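Leucyl-trna synthetase (PDB 5FOC) joins leucine to its tRNA and is represented here by its editing domain, which probably hydrolyses wrongly charged tRNA. Local coordinates at residues A[243-248]-A[318-323]; A[139-144]-A[252-257]. The protein carries 2 engineered substitutions. One frame throughout, in Å; residues are numbered along the deposited sequence.

Interaction 1 of 2, residues A[243-248]-A[318-323]; sequences MTTIKM and SSYKDV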
loop_
_atom_site.group_PDB
_atom_site.type_symbol
_atom_site.label_atom_id
_atom_site.label_comp_id
_atom_site.label_asym_id
_atom_site.label_seq_id
_atom_site.Cartn_x
_atom_site.Cartn_y
_atom_site.Cartn_z
ATOM N N MET A 243 4.602 -5.442 -8.465
ATOM C CA MET A 243 5.644 -6.261 -7.838
ATOM C C MET A 243 5.028 -7.638 -7.647
ATOM O O MET A 243 4.172 -7.822 -6.785
ATOM C CB MET A 243 6.094 -5.630 -6.545
ATOM C CG MET A 243 7.130 -6.452 -5.749
ATOM S SD MET A 243 7.559 -5.721 -4.144
ATOM C CE MET A 243 9.189 -5.064 -4.414
ATOM N N THR A 244 5.421 -8.583 -8.514
ATOM C CA THR A 244 4.823 -9.936 -8.520
ATOM C C THR A 244 5.248 -10.797 -7.363
ATOM O O THR A 244 4.653 -11.849 -7.174
ATOM C CB THR A 244 5.126 -10.699 -9.820
ATOM O OG1 THR A 244 6.552 -10.861 -9.993
ATOM C CG2 THR A 244 4.517 -9.949 -10.977
ATOM N N THR A 245 6.259 -10.367 -6.610
ATOM C CA THR A 245 6.810 -11.175 -5.477
ATOM C C THR A 245 6.059 -10.887 -4.187
ATOM O O THR A 245 6.292 -11.550 -3.189
ATOM C CB THR A 245 8.281 -10.830 -5.234
ATOM O OG1 THR A 245 8.407 -9.383 -5.190
ATOM C CG2 THR A 245 9.125 -11.368 -6.334
ATOM N N ILE A 246 5.174 -9.896 -4.169
ATOM C CA ILE A 246 4.316 -9.649 -2.998
ATOM C C ILE A 246 3.513 -10.927 -2.665
ATOM O O ILE A 246 2.812 -11.465 -3.510
ATOM C CB ILE A 246 3.365 -8.455 -3.223
ATOM C CG1 ILE A 246 4.210 -7.206 -3.166
ATOM C CG2 ILE A 246 2.245 -8.433 -2.195
ATOM C CD1 ILE A 246 3.443 -5.992 -3.659
ATOM N N LYS A 247 3.663 -11.413 -1.430
ATOM C CA LYS A 247 2.966 -12.614 -1.000
ATOM C C LYS A 247 1.593 -12.290 -0.431
ATOM O O LYS A 247 1.471 -11.495 0.509
ATOM C CB LYS A 247 3.797 -13.333 0.093
ATOM C CG LYS A 247 5.135 -13.886 -0.388
ATOM C CD LYS A 247 4.996 -14.975 -1.462
ATOM C CE LYS A 247 6.341 -15.374 -2.091
ATOM N NZ LYS A 247 6.879 -14.251 -2.956
ATOM N N MET A 248 0.559 -12.913 -0.993
ATOM C CA MET A 248 -0.798 -12.609 -0.606
ATOM C C MET A 248 -1.217 -13.113 0.769
ATOM O O MET A 248 -2.241 -12.708 1.275
ATOM C CB MET A 248 -1.747 -13.100 -1.677
ATOM C CG MET A 248 -1.551 -12.394 -3.024
ATOM S SD MET A 248 -1.347 -10.578 -3.058
ATOM C CE MET A 248 -2.987 -9.995 -2.640
ATOM N N SER A 318 20.357 -10.139 -9.248
ATOM C CA SER A 318 20.129 -10.215 -10.692
ATOM C C SER A 318 18.806 -9.660 -11.160
ATOM O O SER A 318 18.709 -9.261 -12.305
ATOM C CB SER A 318 20.300 -11.650 -11.170
ATOM O OG SER A 318 21.640 -12.013 -10.914
ATOM N N SER A 319 17.812 -9.654 -10.272
ATOM C CA SER A 319 16.463 -9.211 -10.545
ATOM C C SER A 319 15.704 -9.153 -9.211
ATOM O O SER A 319 16.200 -9.626 -8.159
ATOM C CB SER A 319 15.727 -10.165 -11.482
ATOM O OG SER A 319 15.347 -11.347 -10.754
ATOM N N TYR A 320 14.483 -8.612 -9.250
ATOM C CA TYR A 320 13.678 -8.511 -8.033
ATOM C C TYR A 320 13.101 -9.862 -7.653
ATOM O O TYR A 320 12.528 -9.993 -6.589
ATOM C CB TYR A 320 12.610 -7.411 -8.104
ATOM C CG TYR A 320 11.301 -7.752 -8.782
ATOM C CD1 TYR A 320 11.084 -7.505 -10.150
ATOM C CD2 TYR A 320 10.222 -8.186 -8.034
ATOM C CE1 TYR A 320 9.869 -7.811 -10.746
ATOM C CE2 TYR A 320 9.017 -8.487 -8.603
ATOM C CZ TYR A 320 8.826 -8.272 -9.967
ATOM O OH TYR A 320 7.591 -8.582 -10.503
ATOM N N LYS A 321 13.230 -10.837 -8.545
ATOM C CA LYS A 321 12.831 -12.220 -8.268
ATOM C C LYS A 321 13.996 -13.164 -7.976
ATOM O O LYS A 321 13.785 -14.379 -7.838
ATOM C CB LYS A 321 12.022 -12.738 -9.460
ATOM C CG LYS A 321 10.724 -11.961 -9.671
ATOM C CD LYS A 321 10.138 -12.133 -11.067
ATOM C CE LYS A 321 10.874 -11.265 -12.062
ATOM N NZ LYS A 321 10.232 -11.366 -13.392
ATOM N N ASP A 322 15.196 -12.622 -7.801
ATOM C CA ASP A 322 16.387 -13.386 -7.359
ATOM C C ASP A 322 16.089 -14.103 -6.029
ATOM O O ASP A 322 15.656 -13.482 -5.063
ATOM C CB ASP A 322 17.560 -12.400 -7.221
ATOM C CG ASP A 322 18.919 -13.068 -7.139
ATOM O OD1 ASP A 322 19.053 -14.089 -6.409
ATOM O OD2 ASP A 322 19.875 -12.555 -7.779
ATOM N N VAL A 323 16.335 -15.416 -5.978
ATOM C CA VAL A 323 16.117 -16.206 -4.753
ATOM C C VAL A 323 16.928 -15.742 -3.552
ATOM O O VAL A 323 16.559 -16.034 -2.403
ATOM C CB VAL A 323 16.396 -17.719 -4.975
ATOM C CG1 VAL A 323 15.444 -18.294 -6.002
ATOM C CG2 VAL A 323 17.867 -18.005 -5.298
HETATM O O HOH W 1 11.020 -8.751 -4.453
#
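The Y320 ring is covered on one face by K321, its neighbour in the chain, whose CG lies 4.0 Å above the plane and over the ring centre. T245 N and a water lie in the ring plane at the edge, and T245 OG1 comes to that edge near the plane, 3.6 Å from Y320 CD2. Both segments are loops built on type I beta turns, M243 to I246 and S319 to D322, and Y320 reaches from one turn to the other within the editing domain. M243 slides past the ring in the opposite direction, obliquely, with CG 4.0 Å from Y320 CE2; its unbranched chain, extended through chi2, suits a buried aromatic neighbour.

The phenol end is held by T244. Its OG1 lies between the backbone N and the carbonyl carbon (chi1 60°), which brings it 2.6 Å from Y320 OH in a hydrogen bond that either hydroxyl could donate. T244 crosses the tyrosine at about a right angle, its methyl also packing on the phenol oxygen. Tyrosine suits this place because a buried ring can end in a polar atom that threonine satisfies. T245 uses both branches: CG2 packs 3.7 Å from K321 CG, and OG1 shares a hydrogen bond with a water that donates in turn to Y320 O, a second bridge between the turns.

Further bonds brace the loops around these turns. S319 OG accepts from K321 N in an ST turn, and D322, just before helix 325-339, accepts from S318 N and forms a salt bridge with K324. Helix 263-274 lies against Y320 through A267 and C268, and its D271 accepts from Y320 N. On the other loop, K247 NZ donates to T245 O at 2.8 Å.

Interaction 2 of 2, residues A[139-144]-A[252-257]; sequences TFINPN and TGIVPC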
loop_
_atom_site.group_PDB
_atom_site.type_symbol
_atom_site.label_atom_id
_atom_site.label_comp_id
_atom_site.label_asym_id
_atom_site.label_seq_id
_atom_site.Cartn_x
_atom_site.Cartn_y
_atom_site.Cartn_z
ATOM N N THR A 139 4.277 3.055 -4.831
ATOM C CA THR A 139 3.471 2.102 -4.070
ATOM C C THR A 139 3.424 0.818 -4.871
ATOM O O THR A 139 3.086 0.790 -6.023
ATOM C CB THR A 139 2.042 2.678 -3.855
ATOM O OG1 THR A 139 2.123 3.847 -3.041
ATOM C CG2 THR A 139 1.106 1.623 -3.271
ATOM N N PHE A 140 3.785 -0.305 -4.257
ATOM C CA PHE A 140 3.753 -1.565 -4.955
ATOM C C PHE A 140 2.520 -2.414 -4.619
ATOM O O PHE A 140 2.035 -2.414 -3.458
ATOM C CB PHE A 140 4.952 -2.459 -4.621
ATOM C CG PHE A 140 6.284 -1.990 -5.100
ATOM C CD1 PHE A 140 6.547 -1.782 -6.465
ATOM C CD2 PHE A 140 7.350 -1.886 -4.196
ATOM C CE1 PHE A 140 7.850 -1.438 -6.886
ATOM C CE2 PHE A 140 8.615 -1.555 -4.609
ATOM C CZ PHE A 140 8.866 -1.301 -5.962
ATOM N N ILE A 141 2.034 -3.086 -5.655
ATOM C CA ILE A 141 0.874 -3.976 -5.589
ATOM C C ILE A 141 1.143 -5.210 -6.417
ATOM O O ILE A 141 1.967 -5.187 -7.326
ATOM C CB ILE A 141 -0.405 -3.238 -6.053
ATOM C CG1 ILE A 141 -1.665 -3.900 -5.569
ATOM C CG2 ILE A 141 -0.441 -3.080 -7.561
ATOM C CD1 ILE A 141 -2.925 -3.051 -5.702
ATOM N N ASN A 142 0.525 -6.341 -6.046
ATOM C CA ASN A 142 0.690 -7.514 -6.869
ATOM C C ASN A 142 -0.285 -7.463 -8.028
ATOM O O ASN A 142 -1.469 -7.513 -7.786
ATOM C CB ASN A 142 0.513 -8.794 -6.040
ATOM C CG ASN A 142 0.859 -10.051 -6.811
ATOM O OD1 ASN A 142 0.620 -10.182 -7.998
ATOM N ND2 ASN A 142 1.442 -11.009 -6.106
ATOM N N PRO A 143 0.212 -7.318 -9.279
ATOM C CA PRO A 143 -0.708 -7.067 -10.412
ATOM C C PRO A 143 -1.611 -8.269 -10.762
ATOM O O PRO A 143 -2.677 -8.114 -11.339
ATOM C CB PRO A 143 0.269 -6.762 -11.558
ATOM C CG PRO A 143 1.505 -7.541 -11.217
ATOM C CD PRO A 143 1.610 -7.427 -9.733
ATOM N N ASN A 144 -1.212 -9.469 -10.334
ATOM C CA ASN A 144 -1.875 -10.695 -10.709
ATOM C C ASN A 144 -2.919 -11.183 -9.716
ATOM O O ASN A 144 -3.528 -12.231 -9.942
ATOM C CB ASN A 144 -0.777 -11.762 -10.925
ATOM C CG ASN A 144 0.092 -11.426 -12.133
ATOM O OD1 ASN A 144 -0.423 -10.976 -13.136
ATOM N ND2 ASN A 144 1.383 -11.622 -12.037
ATOM N N THR A 252 -1.397 -6.820 4.177
ATOM C CA THR A 252 -2.395 -6.327 3.226
ATOM C C THR A 252 -2.045 -6.445 1.731
ATOM O O THR A 252 -2.920 -6.135 0.893
ATOM C CB THR A 252 -2.587 -4.789 3.441
ATOM O OG1 THR A 252 -1.328 -4.145 3.287
ATOM C CG2 THR A 252 -3.080 -4.501 4.826
ATOM N N GLY A 253 -0.807 -6.823 1.423
ATOM C CA GLY A 253 -0.404 -7.172 0.080
ATOM C C GLY A 253 -0.185 -5.841 -0.689
ATOM O O GLY A 253 -0.117 -5.916 -1.904
ATOM N N ILE A 254 0.040 -4.759 0.023
ATOM C CA ILE A 254 0.385 -3.433 -0.623
ATOM C C ILE A 254 1.586 -2.948 0.167
ATOM O O ILE A 254 1.532 -2.893 1.412
ATOM C CB ILE A 254 -0.758 -2.454 -0.468
ATOM C CG1 ILE A 254 -1.985 -3.016 -1.172
ATOM C CG2 ILE A 254 -0.335 -1.105 -1.127
ATOM C CD1 ILE A 254 -3.339 -2.543 -0.699
ATOM N N VAL A 255 2.664 -2.616 -0.516
ATOM C CA VAL A 255 3.811 -2.125 0.173
ATOM C C VAL A 255 4.360 -0.798 -0.365
ATOM O O VAL A 255 4.400 -0.603 -1.566
ATOM C CB VAL A 255 4.919 -3.173 0.220
ATOM C CG1 VAL A 255 4.432 -4.428 0.964
ATOM C CG2 VAL A 255 5.395 -3.553 -1.130
ATOM N N PRO A 256 4.809 0.053 0.536
ATOM C CA PRO A 256 5.524 1.268 0.123
ATOM C C PRO A 256 6.811 0.899 -0.543
ATOM O O PRO A 256 7.516 -0.025 -0.085
ATOM C CB PRO A 256 5.752 2.042 1.423
ATOM C CG PRO A 256 5.201 1.192 2.525
ATOM C CD PRO A 256 4.658 -0.057 1.998
ATOM N N CYS A 257 7.155 1.552 -1.657
ATOM C CA CYS A 257 8.416 1.415 -2.312
ATOM C C CYS A 257 9.309 2.495 -1.711
ATOM O O CYS A 257 8.983 3.697 -1.809
ATOM C CB CYS A 257 8.284 1.643 -3.834
ATOM S SG CYS A 257 9.866 1.626 -4.668
#
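F140 and V255 form an antiparallel hydrogen-bonded pair, F140 N donating to V255 O at 2.8 Å and V255 N to F140 O at 3.0 Å, between strands whose short segments run at 147° to each other. T139 faces P256 as the adjoining non-hydrogen-bonded pair, and the CA of I254 adds a CA-H...O contact to F140 O.

On the sheet face shared by F140 and V255, V255 CG2 lies at the phenylalanine ring edge and packs 3.7 Å from F140 CB. C257 comes over one face of the ring, with CB 3.3 Å from F140 CE2. Its sulfur stands anti to the backbone N (chi1 175°), which carries SG obliquely to 4.1 Å from the ring centroid, a sulfur-aromatic contact. Cysteine is small enough to lie so close and polarisable enough to favour the ring. The other face carries T139, I141 and I254, and there T139 CG2 meets I254 CG2 at 3.8 Å, two beta-branched residues well suited to extended strands. T139 turns its hydroxyl to T228.

G253, with a positive phi of 79° that suits glycine, leads into the second strand, while N142 OD1 accepts from N144 N in an Asx turn just after the first. Here the hydroxyl of Y147 hydrogen-bonds to both N142 N and G253 O.

Strand 138-141 thus lies between parallel strand 238-242 and antiparallel strand 254-257; F123 of strand 120-127 packs on I141 and I254, and helix 263-274 meets F140 and C257 through D265.

How the interactions relate
The centres of the two interactions are about 11 Å apart, and their segments alternate along the chain: 139-144, 243-248, 252-257, then 318-323. Interaction 2 belongs to the mixed sheet near the middle of the domain, whereas interaction 1 lies farther out, where the loop joining strands 238-242 and 254-257 meets the loop between helices 307-314 and 325-339. They touch directly: M243 N is 2.9 Å from I141 O, and I246 O is 3.0 Å from N142 ND2, both probable hydrogen bonds. Helix 263-274 packs against residues of both. Segment 243-248 therefore links the outer helical part of the editing domain to its central sheet.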